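Local coordinates for kinesin-like protein (Caenorhabditis elegans, PDB 5X3E) that probably works as a kinesin-6 motor that uses ATP hydrolysis to act on microtubules, at residues Ile53-Pro65 and Glu78-Asp91. Sequence-based numbering, arbitrary orientation.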
loop_
_atom_site.group_PDB
_atom_site.type_symbol
_atom_site.label_atom_id
_atom_site.label_comp_id
_atom_site.label_asym_id
_atom_site.label_seq_id
_atom_site.Cartn_x
_atom_site.Cartn_y
_atom_site.Cartn_z
ATOM N N ILE A 53 -11.417 5.303 24.329
ATOM C CA ILE A 53 -10.994 6.690 24.493
ATOM C C ILE A 53 -9.477 6.762 24.394
ATOM O O ILE A 53 -8.766 5.901 24.923
ATOM C CB ILE A 53 -11.488 7.285 25.833
ATOM C CG1 ILE A 53 -13.005 7.463 25.808
ATOM C CG2 ILE A 53 -10.813 8.619 26.129
ATOM C CD1 ILE A 53 -13.459 8.473 24.770
ATOM N N ALA A 54 -8.984 7.792 23.714
ATOM C CA ALA A 54 -7.551 8.022 23.619
ATOM C C ALA A 54 -7.033 8.671 24.897
ATOM O O ALA A 54 -7.722 9.478 25.525
ATOM C CB ALA A 54 -7.228 8.899 22.409
ATOM N N ILE A 55 -5.815 8.303 25.284
ATOM C CA ILE A 55 -5.220 8.802 26.518
ATOM C C ILE A 55 -3.926 9.547 26.220
ATOM O O ILE A 55 -3.910 10.779 26.120
ATOM C CB ILE A 55 -4.951 7.657 27.507
ATOM C CG1 ILE A 55 -6.178 6.763 27.653
ATOM C CG2 ILE A 55 -4.548 8.214 28.857
ATOM C CD1 ILE A 55 -5.918 5.556 28.522
ATOM N N ASP A 56 -2.835 8.794 26.083
ATOM C CA ASP A 56 -1.476 9.325 26.041
ATOM C C ASP A 56 -1.075 9.895 24.690
ATOM O O ASP A 56 0.090 10.279 24.533
ATOM C CB ASP A 56 -0.474 8.227 26.414
ATOM C CG ASP A 56 -0.464 7.916 27.895
ATOM O OD1 ASP A 56 -1.357 8.406 28.619
ATOM O OD2 ASP A 56 0.441 7.176 28.334
ATOM N N GLU A 57 -1.982 9.941 23.712
ATOM C CA GLU A 57 -1.642 10.121 22.301
ATOM C C GLU A 57 -0.788 8.967 21.782
ATOM O O GLU A 57 -0.324 9.000 20.637
ATOM C CB GLU A 57 -0.951 11.475 22.042
ATOM C CG GLU A 57 -1.105 12.047 20.624
ATOM C CD GLU A 57 -2.486 12.639 20.352
ATOM O OE1 GLU A 57 -3.293 12.739 21.298
ATOM O OE2 GLU A 57 -2.764 13.009 19.190
ATOM N N GLY A 58 -0.570 7.954 22.619
ATOM C CA GLY A 58 0.056 6.704 22.237
ATOM C C GLY A 58 -0.606 5.534 22.943
ATOM O O GLY A 58 -0.081 4.416 22.925
ATOM N N SER A 59 -1.753 5.784 23.580
ATOM C CA SER A 59 -2.479 4.759 24.319
ATOM C C SER A 59 -3.979 4.963 24.159
ATOM O O SER A 59 -4.451 6.081 23.929
ATOM C CB SER A 59 -2.117 4.775 25.811
ATOM O OG SER A 59 -0.716 4.669 25.999
ATOM N N ILE A 60 -4.727 3.870 24.316
ATOM C CA ILE A 60 -6.177 3.855 24.144
ATOM C C ILE A 60 -6.776 2.922 25.187
ATOM O O ILE A 60 -6.275 1.811 25.390
ATOM C CB ILE A 60 -6.582 3.403 22.727
ATOM C CG1 ILE A 60 -6.424 4.549 21.732
ATOM C CG2 ILE A 60 -8.011 2.874 22.708
ATOM C CD1 ILE A 60 -6.938 4.216 20.360
ATOM N N GLN A 61 -7.844 3.368 25.845
ATOM C CA GLN A 61 -8.508 2.585 26.878
ATOM C C GLN A 61 -9.857 2.073 26.390
ATOM O O GLN A 61 -10.619 2.807 25.756
ATOM C CB GLN A 61 -8.721 3.409 28.147
ATOM C CG GLN A 61 -9.431 2.645 29.244
ATOM C CD GLN A 61 -9.644 3.472 30.489
ATOM O OE1 GLN A 61 -10.718 3.439 31.091
ATOM N NE2 GLN A 61 -8.621 4.219 30.888
ATOM N N THR A 62 -10.149 0.817 26.714
ATOM C CA THR A 62 -11.427 0.194 26.400
ATOM C C THR A 62 -12.500 0.637 27.395
ATOM O O THR A 62 -12.220 0.868 28.574
ATOM C CB THR A 62 -11.267 -1.325 26.418
ATOM O OG1 THR A 62 -10.128 -1.690 25.628
ATOM C CG2 THR A 62 -12.483 -2.005 25.853
ATOM N N VAL A 63 -13.742 0.746 26.915
ATOM C CA VAL A 63 -14.861 1.223 27.730
ATOM C C VAL A 63 -16.090 0.359 27.458
ATOM O O VAL A 63 -16.640 0.394 26.351
ATOM C CB VAL A 63 -15.188 2.701 27.462
ATOM C CG1 VAL A 63 -16.424 3.124 28.253
ATOM C CG2 VAL A 63 -13.995 3.596 27.792
ATOM N N LEU A 64 -16.514 -0.417 28.452
ATOM C CA LEU A 64 -17.742 -1.193 28.323
ATOM C C LEU A 64 -18.942 -0.259 28.172
ATOM O O LEU A 64 -19.117 0.654 28.991
ATOM C CB LEU A 64 -17.952 -2.102 29.534
ATOM C CG LEU A 64 -17.348 -3.506 29.544
ATOM C CD1 LEU A 64 -15.845 -3.449 29.373
ATOM C CD2 LEU A 64 -17.701 -4.207 30.844
ATOM N N PRO A 65 -19.790 -0.453 27.151
ATOM C CA PRO A 65 -21.007 0.341 26.931
ATOM C C PRO A 65 -21.996 0.254 28.093
ATOM O O PRO A 65 -22.405 -0.848 28.457
ATOM C CB PRO A 65 -21.604 -0.281 25.664
ATOM C CG PRO A 65 -20.436 -0.898 24.962
ATOM C CD PRO A 65 -19.556 -1.414 26.059
ATOM N N GLU A 78 -11.835 -2.317 29.872
ATOM C CA GLU A 78 -11.084 -3.189 30.769
ATOM C C GLU A 78 -9.702 -3.556 30.216
ATOM O O GLU A 78 -8.974 -4.335 30.831
ATOM C CB GLU A 78 -11.885 -4.459 31.065
ATOM C CG GLU A 78 -13.103 -4.223 31.941
ATOM C CD GLU A 78 -13.865 -5.498 32.230
ATOM O OE1 GLU A 78 -13.574 -6.521 31.576
ATOM O OE2 GLU A 78 -14.752 -5.477 33.111
ATOM N N LYS A 79 -9.340 -2.994 29.063
ATOM C CA LYS A 79 -8.013 -3.187 28.494
ATOM C C LYS A 79 -7.455 -1.855 28.011
ATOM O O LYS A 79 -8.200 -0.955 27.616
ATOM C CB LYS A 79 -8.013 -4.194 27.332
ATOM C CG LYS A 79 -8.152 -5.646 27.756
ATOM C CD LYS A 79 -8.134 -6.571 26.546
ATOM C CE LYS A 79 -8.430 -8.016 26.931
ATOM N NZ LYS A 79 -8.629 -8.892 25.737
ATOM N N VAL A 80 -6.129 -1.749 28.040
ATOM C CA VAL A 80 -5.409 -0.567 27.583
ATOM C C VAL A 80 -4.398 -1.008 26.536
ATOM O O VAL A 80 -3.613 -1.932 26.777
ATOM C CB VAL A 80 -4.710 0.157 28.747
ATOM C CG1 VAL A 80 -3.860 1.296 28.222
ATOM C CG2 VAL A 80 -5.733 0.670 29.731
ATOM N N PHE A 81 -4.418 -0.356 25.380
ATOM C CA PHE A 81 -3.566 -0.738 24.265
ATOM C C PHE A 81 -2.579 0.376 23.956
ATOM O O PHE A 81 -2.939 1.557 23.960
ATOM C CB PHE A 81 -4.404 -1.062 23.033
ATOM C CG PHE A 81 -5.283 -2.259 23.206
ATOM C CD1 PHE A 81 -6.631 -2.108 23.479
ATOM C CD2 PHE A 81 -4.759 -3.535 23.114
ATOM C CE1 PHE A 81 -7.444 -3.212 23.640
ATOM C CE2 PHE A 81 -5.564 -4.643 23.272
ATOM C CZ PHE A 81 -6.909 -4.482 23.536
ATOM N N ARG A 82 -1.341 -0.009 23.664
ATOM C CA ARG A 82 -0.275 0.936 23.371
ATOM C C ARG A 82 0.112 0.830 21.903
ATOM O O ARG A 82 0.411 -0.263 21.409
ATOM C CB ARG A 82 0.940 0.680 24.268
ATOM C CG ARG A 82 2.042 1.708 24.116
ATOM C CD ARG A 82 3.100 1.537 25.196
ATOM N NE ARG A 82 4.183 2.508 25.053
ATOM C CZ ARG A 82 4.148 3.737 25.560
ATOM N NH1 ARG A 82 5.172 4.562 25.387
ATOM N NH2 ARG A 82 3.084 4.141 26.241
ATOM N N PHE A 83 0.111 1.965 21.214
ATOM C CA PHE A 83 0.517 2.054 19.822
ATOM C C PHE A 83 1.650 3.064 19.694
ATOM O O PHE A 83 1.915 3.853 20.605
ATOM C CB PHE A 83 -0.656 2.473 18.927
ATOM C CG PHE A 83 -1.813 1.524 18.962
ATOM C CD1 PHE A 83 -1.843 0.418 18.132
ATOM C CD2 PHE A 83 -2.873 1.739 19.826
ATOM C CE1 PHE A 83 -2.909 -0.456 18.159
ATOM C CE2 PHE A 83 -3.941 0.870 19.859
ATOM C CZ PHE A 83 -3.958 -0.231 19.026
ATOM N N GLY A 84 2.320 3.041 18.544
ATOM C CA GLY A 84 3.356 4.023 18.288
ATOM C C GLY A 84 2.839 5.444 18.248
ATOM O O GLY A 84 3.602 6.382 18.501
ATOM N N ARG A 85 1.553 5.621 17.949
ATOM C CA ARG A 85 0.907 6.924 17.886
ATOM C C ARG A 85 -0.595 6.697 17.781
ATOM O O ARG A 85 -1.034 5.772 17.092
ATOM C CB ARG A 85 1.415 7.741 16.687
ATOM C CG ARG A 85 0.592 8.992 16.393
ATOM C CD ARG A 85 0.802 10.073 17.452
ATOM N NE ARG A 85 -0.099 11.207 17.257
ATOM C CZ ARG A 85 0.142 12.253 16.471
ATOM N NH1 ARG A 85 1.275 12.336 15.781
ATOM N NH2 ARG A 85 -0.762 13.220 16.374
ATOM N N VAL A 86 -1.373 7.522 18.479
ATOM C CA VAL A 86 -2.830 7.465 18.416
ATOM C C VAL A 86 -3.332 8.788 17.862
ATOM O O VAL A 86 -3.028 9.852 18.415
ATOM C CB VAL A 86 -3.465 7.172 19.786
ATOM C CG1 VAL A 86 -4.986 7.203 19.676
ATOM C CG2 VAL A 86 -3.004 5.821 20.318
ATOM N N PHE A 87 -4.075 8.725 16.762
ATOM C CA PHE A 87 -4.732 9.898 16.202
ATOM C C PHE A 87 -6.158 9.995 16.716
ATOM O O PHE A 87 -6.861 8.987 16.819
ATOM C CB PHE A 87 -4.749 9.849 14.676
ATOM C CG PHE A 87 -3.388 9.737 14.053
ATOM C CD1 PHE A 87 -2.594 10.862 13.894
ATOM C CD2 PHE A 87 -2.911 8.515 13.610
ATOM C CE1 PHE A 87 -1.347 10.767 13.318
ATOM C CE2 PHE A 87 -1.666 8.415 13.033
ATOM C CZ PHE A 87 -0.882 9.542 12.887
ATOM N N SER A 88 -6.579 11.217 17.038
ATOM C CA SER A 88 -7.928 11.503 17.495
ATOM C C SER A 88 -8.753 12.064 16.339
ATOM O O SER A 88 -8.287 12.163 15.201
ATOM C CB SER A 88 -7.894 12.466 18.681
ATOM O OG SER A 88 -7.392 13.731 18.290
ATOM N N GLU A 89 -10.003 12.436 16.640
ATOM C CA GLU A 89 -10.855 13.057 15.629
ATOM C C GLU A 89 -10.284 14.379 15.133
ATOM O O GLU A 89 -10.558 14.792 14.000
ATOM C CB GLU A 89 -12.255 13.294 16.193
ATOM C CG GLU A 89 -12.842 12.123 16.958
ATOM C CD GLU A 89 -14.195 12.459 17.557
ATOM O OE1 GLU A 89 -14.803 11.573 18.198
ATOM O OE2 GLU A 89 -14.653 13.609 17.380
ATOM N N ASN A 90 -9.484 15.051 15.957
ATOM C CA ASN A 90 -8.968 16.356 15.574
ATOM C C ASN A 90 -7.810 16.256 14.588
ATOM O O ASN A 90 -7.583 17.191 13.812
ATOM C CB ASN A 90 -8.547 17.122 16.823
ATOM C CG ASN A 90 -9.668 17.235 17.835
ATOM O OD1 ASN A 90 -9.600 16.660 18.923
ATOM N ND2 ASN A 90 -10.712 17.978 17.481
ATOM N N ASP A 91 -7.075 15.147 14.600
ATOM C CA ASP A 91 -5.945 14.973 13.695
ATOM C C ASP A 91 -6.458 14.807 12.267
ATOM O O ASP A 91 -7.129 13.818 11.953
ATOM C CB ASP A 91 -5.108 13.772 14.124
ATOM C CG ASP A 91 -4.342 14.020 15.415
ATOM O OD1 ASP A 91 -3.622 15.035 15.506
ATOM O OD2 ASP A 91 -4.465 13.197 16.346
#
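Val86 lies against Ile60 and Ala54. Its CG1 meets Ile60 CD1 at 3.6 Å and Ala54 CB at 3.9 Å, while CG2 turns to the Gly58-Ser59 peptide. The Val86 N-H bonds to Glu57 O (2.8 Å), approaching from above the carbonyl plane. Beside it, the Glu57 and Arg85 side chains run alongside each other in the same direction. Both bend at chi2 (75° and 71°). The bends bring Glu57 OE2 to the edge of the guanidinium, in a salt bridge whose N-H...O bond to Arg85 NH2 is long and weak (3.5 Å). Asp91, whose side chain comes from the opposite direction to that of Glu57, forms a salt bridge with the same NH2 through OD1, so Arg85 probably offsets the repulsion between the two carboxylates. Arg85 also pairs with a sulfate ion.

Strands 59-62 and 79-82 run antiparallel. Ile60 and Phe81 exchange two backbone bonds. At the far end Lys79 O accepts twice from Thr62: from N, nearly in line with the carbonyl, and from OG1 (2.9 Å), above its plane. Thr62 OG1 lies beside its own backbone N (chi1 -49°), which lets both donors reach one oxygen. Strand 430-433 pairs with the other edge of 79-82. This is the small antiparallel sheet beside the central sheet of the kinesin motor domain.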